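Local coordinates for protein diaminopimelate decarboxylase (Psychromonas ingrahamii, PDB 4XG1) that probably catalyses the pyridoxal-phosphate-dependent decarboxylation of meso-diaminopimelate to L-lysine, the last step of this lysine biosynthesis pathway, at residues G10-E15 against N322-N327; E15-E20 against E398-V403; G202-E207 against V243-E248; A283-T288 against Y367-S372. All blocks are in the same frame, centred on the assembly; numbering follows the deposited sequence.

Contact 1 (G10-E15 against N322-N327); sequences GRLFVE and NIIPLN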
loop_
_atom_site.group_PDB
_atom_site.type_symbol
_atom_site.label_atom_id
_atom_site.label_comp_id
_atom_site.label_asym_id
_atom_site.label_seq_id
_atom_site.Cartn_x
_atom_site.Cartn_y
_atom_site.Cartn_z
ATOM N N GLY B 10 7.619 34.454 6.781
ATOM C CA GLY B 10 7.408 33.324 7.727
ATOM C C GLY B 10 6.651 32.143 7.093
ATOM O O GLY B 10 6.630 31.031 7.625
ATOM N N ARG B 11 6.036 32.400 5.942
ATOM C CA ARG B 11 5.121 31.481 5.310
ATOM C C ARG B 11 5.889 30.608 4.346
ATOM O O ARG B 11 6.823 31.084 3.703
ATOM C CB ARG B 11 4.084 32.239 4.494
ATOM C CG ARG B 11 3.087 33.083 5.284
ATOM C CD ARG B 11 2.012 33.650 4.350
ATOM N NE ARG B 11 2.577 34.509 3.288
ATOM C CZ ARG B 11 1.963 34.855 2.153
ATOM N NH1 ARG B 11 0.733 34.431 1.881
ATOM N NH2 ARG B 11 2.587 35.632 1.281
ATOM N N LEU B 12 5.470 29.337 4.239
ATOM C CA LEU B 12 6.126 28.373 3.360
ATOM C C LEU B 12 5.636 28.511 1.933
ATOM O O LEU B 12 4.453 28.647 1.686
ATOM C CB LEU B 12 5.911 26.946 3.862
ATOM C CG LEU B 12 6.624 25.832 3.070
ATOM C CD1 LEU B 12 8.138 25.864 3.262
ATOM C CD2 LEU B 12 6.069 24.482 3.483
ATOM N N PHE B 13 6.567 28.492 0.996
ATOM C CA PHE B 13 6.246 28.725 -0.389
ATOM C C PHE B 13 6.738 27.570 -1.188
ATOM O O PHE B 13 7.686 26.906 -0.816
ATOM C CB PHE B 13 6.977 29.963 -0.925
ATOM C CG PHE B 13 6.134 31.219 -0.955
ATOM C CD1 PHE B 13 5.524 31.700 0.211
ATOM C CD2 PHE B 13 5.961 31.926 -2.147
ATOM C CE1 PHE B 13 4.754 32.852 0.184
ATOM C CE2 PHE B 13 5.181 33.069 -2.175
ATOM C CZ PHE B 13 4.589 33.537 -1.014
ATOM N N VAL B 14 6.079 27.349 -2.304
ATOM C CA VAL B 14 6.479 26.354 -3.227
ATOM C C VAL B 14 6.630 27.114 -4.509
ATOM O O VAL B 14 5.655 27.625 -5.046
ATOM C CB VAL B 14 5.457 25.171 -3.365
ATOM C CG1 VAL B 14 4.012 25.650 -3.414
ATOM C CG2 VAL B 14 5.803 24.318 -4.592
ATOM N N GLU B 15 7.870 27.193 -4.986
ATOM C CA GLU B 15 8.223 28.106 -6.064
ATOM C C GLU B 15 7.566 29.466 -5.725
ATOM O O GLU B 15 7.706 29.949 -4.588
ATOM C CB GLU B 15 7.822 27.502 -7.402
ATOM C CG GLU B 15 8.539 26.181 -7.643
ATOM C CD GLU B 15 8.361 25.605 -9.036
ATOM O OE1 GLU B 15 7.927 26.356 -9.952
ATOM O OE2 GLU B 15 8.642 24.395 -9.216
ATOM N N ASN B 322 10.639 14.323 7.484
ATOM C CA ASN B 322 10.585 15.544 8.246
ATOM C C ASN B 322 9.164 16.130 8.160
ATOM O O ASN B 322 8.559 16.125 7.099
ATOM C CB ASN B 322 11.620 16.541 7.707
ATOM C CG ASN B 322 11.853 17.725 8.645
ATOM O OD1 ASN B 322 11.613 17.657 9.845
ATOM N ND2 ASN B 322 12.348 18.793 8.094
ATOM N N ILE B 323 8.663 16.634 9.282
ATOM C CA ILE B 323 7.339 17.226 9.371
ATOM C C ILE B 323 7.478 18.648 9.933
ATOM O O ILE B 323 7.922 18.823 11.069
ATOM C CB ILE B 323 6.426 16.401 10.262
ATOM C CG1 ILE B 323 6.359 14.959 9.737
ATOM C CG2 ILE B 323 5.035 17.018 10.300
ATOM C CD1 ILE B 323 5.482 14.010 10.557
ATOM N N ILE B 324 7.099 19.640 9.126
ATOM C CA ILE B 324 7.306 21.038 9.424
ATOM C C ILE B 324 6.010 21.847 9.297
ATOM O O ILE B 324 5.114 21.472 8.552
ATOM C CB ILE B 324 8.357 21.654 8.493
ATOM C CG1 ILE B 324 7.864 21.696 7.059
ATOM C CG2 ILE B 324 9.637 20.871 8.601
ATOM C CD1 ILE B 324 8.854 22.324 6.108
ATOM N N PRO B 325 5.926 22.994 10.008
ATOM C CA PRO B 325 4.700 23.777 10.016
ATOM C C PRO B 325 4.586 24.599 8.754
ATOM O O PRO B 325 5.562 24.839 8.082
ATOM C CB PRO B 325 4.866 24.682 11.252
ATOM C CG PRO B 325 6.329 24.891 11.357
ATOM C CD PRO B 325 6.963 23.604 10.872
ATOM N N LEU B 326 3.375 25.028 8.451
ATOM C CA LEU B 326 3.124 25.827 7.273
ATOM C C LEU B 326 3.607 27.266 7.454
ATOM O O LEU B 326 3.914 27.958 6.478
ATOM C CB LEU B 326 1.635 25.780 6.979
ATOM C CG LEU B 326 1.226 26.251 5.599
ATOM C CD1 LEU B 326 1.840 25.374 4.519
ATOM C CD2 LEU B 326 -0.290 26.248 5.479
ATOM N N ASN B 327 3.692 27.706 8.713
ATOM C CA ASN B 327 4.173 29.041 9.074
ATOM C C ASN B 327 5.088 29.028 10.310
ATOM O O ASN B 327 4.745 28.433 11.349
ATOM C CB ASN B 327 2.975 29.953 9.357
ATOM C CG ASN B 327 3.324 31.428 9.268
ATOM O OD1 ASN B 327 4.491 31.818 9.078
ATOM N ND2 ASN B 327 2.309 32.263 9.378
#
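Arg11 and Asn327 form a single beta bridge, their CA atoms 4.6 Å apart, and beside it Leu12 N donates to Leu326 O at 3.1 Å, the only hydrogen bond across the pair. Gly10 has a positive phi of 107°, where a side chain would jam against the preceding carbonyl, so glycine suits the turn. Asn327 meets it through CA, 3.5 Å from Gly10 O. The amide of Asn327 turns back toward its own chain: CG lies anti to the backbone N (chi1 -160°), and OD1 accepts from Asp329 N, the pattern of an Asx turn. Its close approach to Gly10 O, a second acceptor, is doubtful, and the amide rotation may not be exact; Gly10 O itself takes the hydroxyl of Thr328. With an alanine here in place of Asn327, OD1 is gone, and Asp329 N is likely to lose its mate and the turn its Asx bond. The apolar part is Leu12, whose CB passes 3.4 Å from Leu326 O and whose CD2 reaches CD1 of Ile324 at 4.4 Å; Leu12 and Leu326 are buried, and apolar chains suit the place. Arg11 starts off the other way, one face of its guanidinium meeting Phe13 at CE1, and it has salt bridges to Asp9 and Glu20. Around the contact, strand 12-14 runs between strands 4-6 and 17-18, and strand 323-325 pairs with 367-371. Leu12 also touches Tyr6, Val19 and Val369, and Leu326 packs on helix 19-26 and Tyr367, joining the small N-terminal sheet to the large mixed one.

Contact 2 (E15-E20 against E398-V403); sequences EGLPVE and EKAFIV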
loop_
_atom_site.group_PDB
_atom_site.type_symbol
_atom_site.label_atom_id
_atom_site.label_comp_id
_atom_site.label_asym_id
_atom_site.label_seq_id
_atom_site.Cartn_x
_atom_site.Cartn_y
_atom_site.Cartn_z
ATOM N N GLU B 15 7.870 27.193 -4.986
ATOM C CA GLU B 15 8.223 28.106 -6.064
ATOM C C GLU B 15 7.566 29.466 -5.725
ATOM O O GLU B 15 7.706 29.949 -4.588
ATOM C CB GLU B 15 7.822 27.502 -7.402
ATOM C CG GLU B 15 8.539 26.181 -7.643
ATOM C CD GLU B 15 8.361 25.605 -9.036
ATOM O OE1 GLU B 15 7.927 26.356 -9.952
ATOM O OE2 GLU B 15 8.642 24.395 -9.216
ATOM N N GLY B 16 6.780 30.028 -6.626
ATOM C CA GLY B 16 6.188 31.331 -6.396
ATOM C C GLY B 16 4.929 31.394 -5.545
ATOM O O GLY B 16 4.424 32.478 -5.289
ATOM N N LEU B 17 4.423 30.257 -5.072
ATOM C CA LEU B 17 3.133 30.252 -4.410
ATOM C C LEU B 17 3.216 29.871 -2.944
ATOM O O LEU B 17 3.964 28.958 -2.551
ATOM C CB LEU B 17 2.201 29.304 -5.122
ATOM C CG LEU B 17 1.636 29.728 -6.473
ATOM C CD1 LEU B 17 0.805 28.573 -7.030
ATOM C CD2 LEU B 17 0.772 30.985 -6.371
ATOM N N PRO B 18 2.464 30.571 -2.115
ATOM C CA PRO B 18 2.291 30.075 -0.764
ATOM C C PRO B 18 1.570 28.707 -0.774
ATOM O O PRO B 18 0.602 28.522 -1.500
ATOM C CB PRO B 18 1.408 31.137 -0.077
ATOM C CG PRO B 18 1.093 32.156 -1.105
ATOM C CD PRO B 18 1.576 31.689 -2.440
ATOM N N VAL B 19 2.037 27.795 0.063
ATOM C CA VAL B 19 1.456 26.486 0.139
ATOM C C VAL B 19 0.033 26.599 0.652
ATOM O O VAL B 19 -0.833 25.940 0.152
ATOM C CB VAL B 19 2.325 25.567 1.009
ATOM C CG1 VAL B 19 1.608 24.271 1.338
ATOM C CG2 VAL B 19 3.644 25.279 0.299
ATOM N N GLU B 20 -0.218 27.469 1.618
ATOM C CA GLU B 20 -1.568 27.635 2.159
ATOM C C GLU B 20 -2.571 27.963 1.056
ATOM O O GLU B 20 -3.739 27.635 1.165
ATOM C CB GLU B 20 -1.601 28.723 3.234
ATOM C CG GLU B 20 -1.585 30.158 2.716
ATOM C CD GLU B 20 -1.480 31.202 3.829
ATOM O OE1 GLU B 20 -0.964 32.313 3.571
ATOM O OE2 GLU B 20 -1.914 30.921 4.971
ATOM N N GLU B 398 4.139 30.572 -10.618
ATOM C CA GLU B 398 3.010 31.122 -9.867
ATOM C C GLU B 398 1.689 30.453 -10.230
ATOM O O GLU B 398 0.631 30.911 -9.807
ATOM C CB GLU B 398 2.927 32.641 -10.074
ATOM C CG GLU B 398 3.198 33.430 -8.800
ATOM C CD GLU B 398 3.085 34.940 -8.959
ATOM O OE1 GLU B 398 3.796 35.483 -9.842
ATOM O OE2 GLU B 398 2.322 35.571 -8.170
ATOM N N LYS B 399 1.765 29.382 -11.010
ATOM C CA LYS B 399 0.600 28.609 -11.416
ATOM C C LYS B 399 0.587 27.196 -10.820
ATOM O O LYS B 399 1.609 26.509 -10.816
ATOM C CB LYS B 399 0.569 28.510 -12.919
ATOM C CG LYS B 399 0.154 29.824 -13.549
ATOM C CD LYS B 399 0.397 29.842 -15.041
ATOM C CE LYS B 399 1.645 29.039 -15.386
ATOM N NZ LYS B 399 2.040 29.134 -16.809
ATOM N N ALA B 400 -0.576 26.814 -10.294
ATOM C CA ALA B 400 -0.815 25.491 -9.700
ATOM C C ALA B 400 -1.778 24.716 -10.561
ATOM O O ALA B 400 -2.843 25.202 -10.870
ATOM C CB ALA B 400 -1.402 25.650 -8.318
ATOM N N PHE B 401 -1.390 23.526 -10.982
ATOM C CA PHE B 401 -2.285 22.688 -11.742
ATOM C C PHE B 401 -2.594 21.362 -11.036
ATOM O O PHE B 401 -1.743 20.744 -10.361
ATOM C CB PHE B 401 -1.735 22.529 -13.130
ATOM C CG PHE B 401 -2.727 22.009 -14.122
ATOM C CD1 PHE B 401 -3.571 22.883 -14.801
ATOM C CD2 PHE B 401 -2.816 20.636 -14.419
ATOM C CE1 PHE B 401 -4.478 22.395 -15.739
ATOM C CE2 PHE B 401 -3.707 20.158 -15.371
ATOM C CZ PHE B 401 -4.540 21.034 -16.017
ATOM N N ILE B 402 -3.870 20.996 -11.043
ATOM C CA ILE B 402 -4.300 19.743 -10.452
ATOM C C ILE B 402 -3.939 18.684 -11.435
ATOM O O ILE B 402 -4.559 18.608 -12.503
ATOM C CB ILE B 402 -5.808 19.709 -10.175
ATOM C CG1 ILE B 402 -6.161 20.698 -9.054
ATOM C CG2 ILE B 402 -6.202 18.314 -9.730
ATOM C CD1 ILE B 402 -7.643 20.887 -8.798
ATOM N N VAL B 403 -2.953 17.854 -11.086
ATOM C CA VAL B 403 -2.488 16.790 -11.974
ATOM C C VAL B 403 -3.035 15.417 -11.576
ATOM O O VAL B 403 -2.906 14.447 -12.304
ATOM C CB VAL B 403 -0.946 16.757 -12.052
ATOM C CG1 VAL B 403 -0.440 18.002 -12.775
ATOM C CG2 VAL B 403 -0.285 16.641 -10.679
#
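Gly16 and Glu398 bring the two backbones closest, with CA atoms 4.7 Å apart, yet no hydrogen bond joins the segments: they meet through the side chain of Leu17, laid on the backbone and side chains of 398-400. Its CG stands anti to its own carbonyl carbon (chi1 -74°), and the branched end rests on the carbonyl of Glu398, CD2 lying 3.4 Å from Glu398 O. The other branch goes on along the strand, where Leu17 CD1 meets Ala400 CB at 3.9 Å. A small residue suits position 400, since the leucine methyl comes close to the strand there. Glu398 sends an extended chain past Gly16, its CG 3.8 Å from Gly16 O; it is an exposed residue, which suits a charged side chain. A beta carbon on Gly16 would sit tight against that CG, so a residue without a side chain fits easily here. Just before Glu398, Gly397 bonds to the backbone of Gly16, and its N also donates to Glu15 OE1. Pro18 occupies the N-cap position of helix 19-26, whose Val22 touches both Leu17 and Ala400. Farther along the second strand, Phe401 and Val403 pack on Leu419 of the second subunit.

Contact 3 (G202-E207 against V243-E248); sequences GSQLTE and VPYDDE. With TME (propane), chain Q; LLP ((2S)-2-amino-6-[[3-hydroxy-2-methyl-5-(phosphonooxymethyl)pyridin-4-yl]methylideneamino]hexanoic acid), chain T.
Gln204 uses both ends of its side-chain amide on one residue, gripping the backbone of Val243 much as a neighbouring strand would. Gln204 NE2 donates to Val243 O at 2.8 Å, nearly straight at 174° and in the carbonyl plane. In return Val243 N donates to Gln204 OE1 at 3.0 Å, tilted from the plane of the amide carbonyl. A bend at chi2 (50°) swings the amide round to this place, and OE1 also meets the ring edge of Tyr245, 3.6 Å from CE2. Replacing Gln204 by a leucine would probably leave the N and O of Val243 without these mates and the two loops less firmly joined. Glu248 braces its own loop: OE1 takes Asp246 N with its syn lone pair at 2.9 Å, and Tyr245 N from above the carboxylate plane. Thr206 adds a methyl, CG2, against Glu248 CB. Ser203, small enough to sit beside the phosphate, points OG at LLP OP2, though the refined distance is doubtfully short. The neutral amide thus holds two barrel loops together by their backbones, while a serine hydroxyl faces the phosphate and Arg277 ties that serine to the hydroxyl of Tyr245.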
loop_
_atom_site.group_PDB
_atom_site.type_symbol
_atom_site.label_atom_id
_atom_site.label_comp_id
_atom_site.label_asym_id
_atom_site.label_seq_id
_atom_site.Cartn_x
_atom_site.Cartn_y
_atom_site.Cartn_z
ATOM N N GLY B 202 20.586 -1.620 -5.095
ATOM C CA GLY B 202 19.741 -1.347 -3.974
ATOM C C GLY B 202 19.158 0.034 -4.093
ATOM O O GLY B 202 19.256 0.665 -5.131
ATOM N N SER B 203 18.583 0.527 -2.995
ATOM C CA SER B 203 17.967 1.853 -2.989
ATOM C C SER B 203 18.334 2.598 -1.739
ATOM O O SER B 203 18.753 2.001 -0.752
ATOM C CB SER B 203 16.450 1.729 -3.124
ATOM O OG SER B 203 15.872 2.968 -3.475
ATOM N N GLN B 204 18.193 3.910 -1.805
ATOM C CA GLN B 204 18.639 4.801 -0.713
ATOM C C GLN B 204 20.083 4.492 -0.287
ATOM O O GLN B 204 20.370 4.347 0.897
ATOM C CB GLN B 204 17.638 4.709 0.468
ATOM C CG GLN B 204 17.817 5.683 1.619
ATOM C CD GLN B 204 17.949 7.141 1.162
ATOM O OE1 GLN B 204 17.572 7.495 0.043
ATOM N NE2 GLN B 204 18.437 8.000 2.057
ATOM N N LEU B 205 20.983 4.357 -1.264
ATOM C CA LEU B 205 22.388 4.175 -0.959
ATOM C C LEU B 205 23.039 5.550 -0.792
ATOM O O LEU B 205 22.788 6.450 -1.582
ATOM C CB LEU B 205 23.092 3.365 -2.047
ATOM C CG LEU B 205 22.467 1.996 -2.309
ATOM C CD1 LEU B 205 23.281 1.203 -3.296
ATOM C CD2 LEU B 205 22.297 1.196 -1.014
ATOM N N THR B 206 23.842 5.703 0.256
ATOM C CA THR B 206 24.414 7.014 0.640
ATOM C C THR B 206 25.927 7.147 0.413
ATOM O O THR B 206 26.532 8.088 0.902
ATOM C CB THR B 206 24.093 7.333 2.113
ATOM O OG1 THR B 206 24.570 6.278 2.938
ATOM C CG2 THR B 206 22.547 7.492 2.343
ATOM N N GLU B 207 26.510 6.205 -0.325
ATOM C CA GLU B 207 27.949 6.148 -0.639
ATOM C C GLU B 207 28.129 5.913 -2.143
ATOM O O GLU B 207 27.347 5.161 -2.747
ATOM C CB GLU B 207 28.598 4.966 0.099
ATOM C CG GLU B 207 28.524 5.048 1.623
ATOM C CD GLU B 207 29.910 5.211 2.213
ATOM O OE1 GLU B 207 30.695 4.210 2.217
ATOM O OE2 GLU B 207 30.211 6.349 2.645
ATOM N N VAL B 243 18.923 9.948 -0.921
ATOM C CA VAL B 243 18.656 11.348 -0.714
ATOM C C VAL B 243 18.672 11.658 0.764
ATOM O O VAL B 243 18.572 10.749 1.590
ATOM C CB VAL B 243 17.297 11.803 -1.292
ATOM C CG1 VAL B 243 17.240 11.587 -2.784
ATOM C CG2 VAL B 243 16.125 11.110 -0.603
ATOM N N PRO B 244 18.764 12.951 1.106
ATOM C CA PRO B 244 18.630 13.389 2.509
ATOM C C PRO B 244 17.189 13.458 2.974
ATOM O O PRO B 244 16.410 14.286 2.461
ATOM C CB PRO B 244 19.256 14.801 2.507
ATOM C CG PRO B 244 19.092 15.299 1.106
ATOM C CD PRO B 244 19.227 14.059 0.229
ATOM N N TYR B 245 16.826 12.561 3.898
ATOM C CA TYR B 245 15.519 12.562 4.548
ATOM C C TYR B 245 15.601 13.272 5.901
ATOM O O TYR B 245 14.772 14.127 6.210
ATOM C CB TYR B 245 15.005 11.108 4.752
ATOM C CG TYR B 245 14.448 10.466 3.494
ATOM C CD1 TYR B 245 13.192 10.831 3.003
ATOM C CD2 TYR B 245 15.179 9.504 2.787
ATOM C CE1 TYR B 245 12.691 10.264 1.843
ATOM C CE2 TYR B 245 14.674 8.935 1.620
ATOM C CZ TYR B 245 13.426 9.324 1.165
ATOM O OH TYR B 245 12.900 8.754 0.045
ATOM N N ASP B 246 16.570 12.839 6.710
ATOM C CA ASP B 246 16.848 13.350 8.056
ATOM C C ASP B 246 18.233 14.024 8.033
ATOM O O ASP B 246 18.350 15.202 7.673
ATOM C CB ASP B 246 16.787 12.183 9.057
ATOM C CG ASP B 246 16.926 12.624 10.532
ATOM O OD1 ASP B 246 17.128 13.828 10.813
ATOM O OD2 ASP B 246 16.781 11.759 11.434
ATOM N N ASP B 247 19.280 13.236 8.310
ATOM C CA ASP B 247 20.645 13.713 8.533
ATOM C C ASP B 247 21.663 13.115 7.541
ATOM O O ASP B 247 22.866 13.359 7.652
ATOM C CB ASP B 247 21.066 13.401 9.980
ATOM C CG ASP B 247 21.048 11.897 10.300
ATOM O OD1 ASP B 247 20.511 11.114 9.486
ATOM O OD2 ASP B 247 21.558 11.494 11.374
ATOM N N GLU B 248 21.181 12.387 6.544
ATOM C CA GLU B 248 22.063 11.683 5.612
ATOM C C GLU B 248 22.754 12.687 4.671
ATOM O O GLU B 248 22.209 13.754 4.388
ATOM C CB GLU B 248 21.269 10.654 4.772
ATOM C CG GLU B 248 20.558 9.574 5.565
ATOM C CD GLU B 248 19.086 9.889 5.923
ATOM O OE1 GLU B 248 18.633 11.043 5.819
ATOM O OE2 GLU B 248 18.375 8.953 6.348
HETATM C C1 TME Q . 32.434 6.070 -0.332
HETATM C C2 TME Q . 32.039 7.028 -1.457
HETATM C C3 TME Q . 31.085 8.172 -1.030
HETATM N N1 LLP T . 15.647 0.318 -11.221
HETATM C C2 LLP T . 15.179 -0.821 -10.698
HETATM C "C2'" LLP T . 15.344 -2.106 -11.469
HETATM C C3 LLP T . 14.497 -0.755 -9.391
HETATM O O3 LLP T . 14.033 -1.883 -8.806
HETATM C C4 LLP T . 14.378 0.536 -8.706
HETATM C "C4'" LLP T . 13.736 0.700 -7.364
HETATM C C5 LLP T . 14.937 1.722 -9.386
HETATM C C6 LLP T . 15.528 1.537 -10.628
HETATM C "C5'" LLP T . 14.861 3.106 -8.804
HETATM O OP4 LLP T . 15.497 3.216 -7.592
HETATM P P LLP T . 15.640 4.595 -6.789
HETATM O OP1 LLP T . 14.233 5.176 -6.809
HETATM O OP2 LLP T . 16.276 4.265 -5.418
HETATM O OP3 LLP T . 16.747 5.424 -7.467
HETATM N N LLP T . 9.230 1.620 -1.882
HETATM C CA LLP T . 10.666 1.864 -1.449
HETATM C CB LLP T . 11.571 2.108 -2.652
HETATM C CG LLP T . 12.333 0.905 -3.174
HETATM C CD LLP T . 12.219 0.756 -4.675
HETATM C CE LLP T . 13.180 -0.338 -5.176
HETATM N NZ LLP T . 13.360 -0.495 -6.634
HETATM C C LLP T . 10.710 3.118 -0.610
HETATM O O LLP T . 9.723 3.816 -0.453
HETATM O OXT LLP T . 11.731 3.504 -0.064
#

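Contact 4 (A283-T288 against Y367-S372); sequences AGVLVT and YLVIRS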
loop_
_atom_site.group_PDB
_atom_site.type_symbol
_atom_site.label_atom_id
_atom_site.label_comp_id
_atom_site.label_asym_id
_atom_site.label_seq_id
_atom_site.Cartn_x
_atom_site.Cartn_y
_atom_site.Cartn_z
ATOM N N ALA B 283 11.275 16.637 -4.529
ATOM C CA ALA B 283 10.420 17.426 -5.429
ATOM C C ALA B 283 8.935 17.442 -5.035
ATOM O O ALA B 283 8.144 18.068 -5.740
ATOM C CB ALA B 283 10.537 16.946 -6.860
ATOM N N GLY B 284 8.572 16.811 -3.907
ATOM C CA GLY B 284 7.195 16.830 -3.447
ATOM C C GLY B 284 7.026 16.810 -1.943
ATOM O O GLY B 284 7.867 16.317 -1.220
ATOM N N VAL B 285 5.902 17.361 -1.498
ATOM C CA VAL B 285 5.509 17.257 -0.127
ATOM C C VAL B 285 4.074 16.773 -0.015
ATOM O O VAL B 285 3.329 16.754 -1.012
ATOM C CB VAL B 285 5.621 18.618 0.588
ATOM C CG1 VAL B 285 7.058 19.106 0.501
ATOM C CG2 VAL B 285 4.692 19.652 -0.020
ATOM N N LEU B 286 3.692 16.398 1.202
ATOM C CA LEU B 286 2.320 16.046 1.495
ATOM C C LEU B 286 1.801 16.939 2.593
ATOM O O LEU B 286 2.358 16.980 3.698
ATOM C CB LEU B 286 2.228 14.606 1.953
ATOM C CG LEU B 286 0.848 14.103 2.442
ATOM C CD1 LEU B 286 -0.184 14.216 1.344
ATOM C CD2 LEU B 286 0.932 12.669 2.929
ATOM N N VAL B 287 0.724 17.663 2.293
ATOM C CA VAL B 287 0.167 18.631 3.233
ATOM C C VAL B 287 -1.042 18.028 3.911
ATOM O O VAL B 287 -1.860 17.383 3.245
ATOM C CB VAL B 287 -0.295 19.893 2.513
ATOM C CG1 VAL B 287 -0.685 20.951 3.532
ATOM C CG2 VAL B 287 0.794 20.397 1.585
ATOM N N THR B 288 -1.161 18.248 5.213
ATOM C CA THR B 288 -2.238 17.665 5.961
ATOM C C THR B 288 -2.684 18.626 7.049
ATOM O O THR B 288 -1.928 19.470 7.496
ATOM C CB THR B 288 -1.806 16.320 6.554
ATOM O OG1 THR B 288 -2.883 15.745 7.304
ATOM C CG2 THR B 288 -0.614 16.504 7.455
ATOM N N TYR B 367 -2.099 23.451 9.447
ATOM C CA TYR B 367 -1.589 22.622 8.388
ATOM C C TYR B 367 -0.122 22.225 8.626
ATOM O O TYR B 367 0.701 23.054 8.985
ATOM C CB TYR B 367 -1.667 23.366 7.067
ATOM C CG TYR B 367 -3.055 23.522 6.565
ATOM C CD1 TYR B 367 -3.820 22.411 6.253
ATOM C CD2 TYR B 367 -3.607 24.768 6.364
ATOM C CE1 TYR B 367 -5.115 22.536 5.773
ATOM C CE2 TYR B 367 -4.899 24.907 5.887
ATOM C CZ TYR B 367 -5.652 23.776 5.597
ATOM O OH TYR B 367 -6.934 23.889 5.119
ATOM N N LEU B 368 0.202 20.950 8.415
ATOM C CA LEU B 368 1.581 20.461 8.453
ATOM C C LEU B 368 2.003 19.928 7.105
ATOM O O LEU B 368 1.196 19.526 6.303
ATOM C CB LEU B 368 1.723 19.358 9.466
ATOM C CG LEU B 368 1.475 19.752 10.908
ATOM C CD1 LEU B 368 1.503 18.553 11.821
ATOM C CD2 LEU B 368 2.553 20.733 11.309
ATOM N N VAL B 369 3.296 19.968 6.866
ATOM C CA VAL B 369 3.878 19.602 5.585
ATOM C C VAL B 369 4.841 18.473 5.904
ATOM O O VAL B 369 5.703 18.611 6.771
ATOM C CB VAL B 369 4.626 20.791 4.969
ATOM C CG1 VAL B 369 5.553 20.361 3.864
ATOM C CG2 VAL B 369 3.640 21.816 4.457
ATOM N N ILE B 370 4.682 17.357 5.200
ATOM C CA ILE B 370 5.561 16.202 5.340
ATOM C C ILE B 370 6.459 16.271 4.156
ATOM O O ILE B 370 5.987 16.248 3.009
ATOM C CB ILE B 370 4.756 14.912 5.299
ATOM C CG1 ILE B 370 3.705 14.998 6.390
ATOM C CG2 ILE B 370 5.627 13.702 5.539
ATOM C CD1 ILE B 370 2.543 14.092 6.145
ATOM N N ARG B 371 7.755 16.374 4.425
ATOM C CA ARG B 371 8.691 16.557 3.346
ATOM C C ARG B 371 9.149 15.242 2.750
ATOM O O ARG B 371 9.029 14.199 3.375
ATOM C CB ARG B 371 9.873 17.366 3.818
ATOM C CG ARG B 371 9.531 18.827 4.051
ATOM C CD ARG B 371 10.758 19.727 4.226
ATOM N NE ARG B 371 11.921 19.252 3.468
ATOM C CZ ARG B 371 12.208 19.538 2.191
ATOM N NH1 ARG B 371 11.413 20.331 1.463
ATOM N NH2 ARG B 371 13.300 18.990 1.631
ATOM N N SER B 372 9.655 15.310 1.533
ATOM C CA SER B 372 10.353 14.212 0.904
ATOM C C SER B 372 9.432 13.092 0.543
ATOM O O SER B 372 9.762 11.910 0.715
ATOM C CB SER B 372 11.467 13.674 1.812
ATOM O OG SER B 372 12.208 14.729 2.389
HETATM O O HOH W 1 10.196 17.545 -0.111
#
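Val285 and Val369 meet at the apolar centre of an antiparallel strand pair, part of the mixed beta sheet beside the barrel. Val369 CG1 lies anti to its backbone N (chi1 164°), which lays it 3.7 Å from Val285 CB, diagonally across the strands. Val287 shares this face, and Ile32 of the adjoining strand 30-34 touches both Val285 and Val287. On the opposite face Leu286 and Ile370 run alongside each other in the same direction, Leu286 CD2 and Ile370 CD1 3.9 Å apart; buried on both faces, the pair suits branched aliphatic residues. Leu286 and Ile370 form a hydrogen-bonded pair, Ile370 N reaching Leu286 O at 2.8 Å, and Thr288 and Leu368 repeat the pattern. Threonine fits this end: CG2 stays with the apolar face near Ile370 CD1, while OG1 bonds to Asp305. Tyr367 turns its ring edge to Thr288 O, which lies in the ring plane 3.7 Å from Tyr367 CD1. At the other end the pairing frays: Ser372 N makes only a weak bond to Gly284 O at 3.4 Å. A water mends it, donating to Gly284 O and accepting from Ser372 N, and it also lies above one face of the Arg371 guanidinium, toward its rim, whose NH2 forms a salt bridge with Asp2.

Overall arrangement
Contacts 1, 2 and 4 gather in the beta domain on one side of the chain's centre, and contact 3 lies in the loops of the barrel, its centre about 19 Å from that of contact 4 and 28 Å from that of contact 2. Strands 323-325 and 367-371 are neighbours in one sheet, so contacts 1 and 4 have centres only 9 Å apart. Contact 2, whose centre lies 13 Å from each of them, shares Glu15 with contact 1, and its Val19 packs on both Leu326 and Val287. The N-terminal segments 10-15 and 15-20 thus close against segments far along the chain. Contact 3, between them in sequence, reaches contact 4 through Tyr245 against Ser372, a bridge from the cofactor-binding barrel to the sheet.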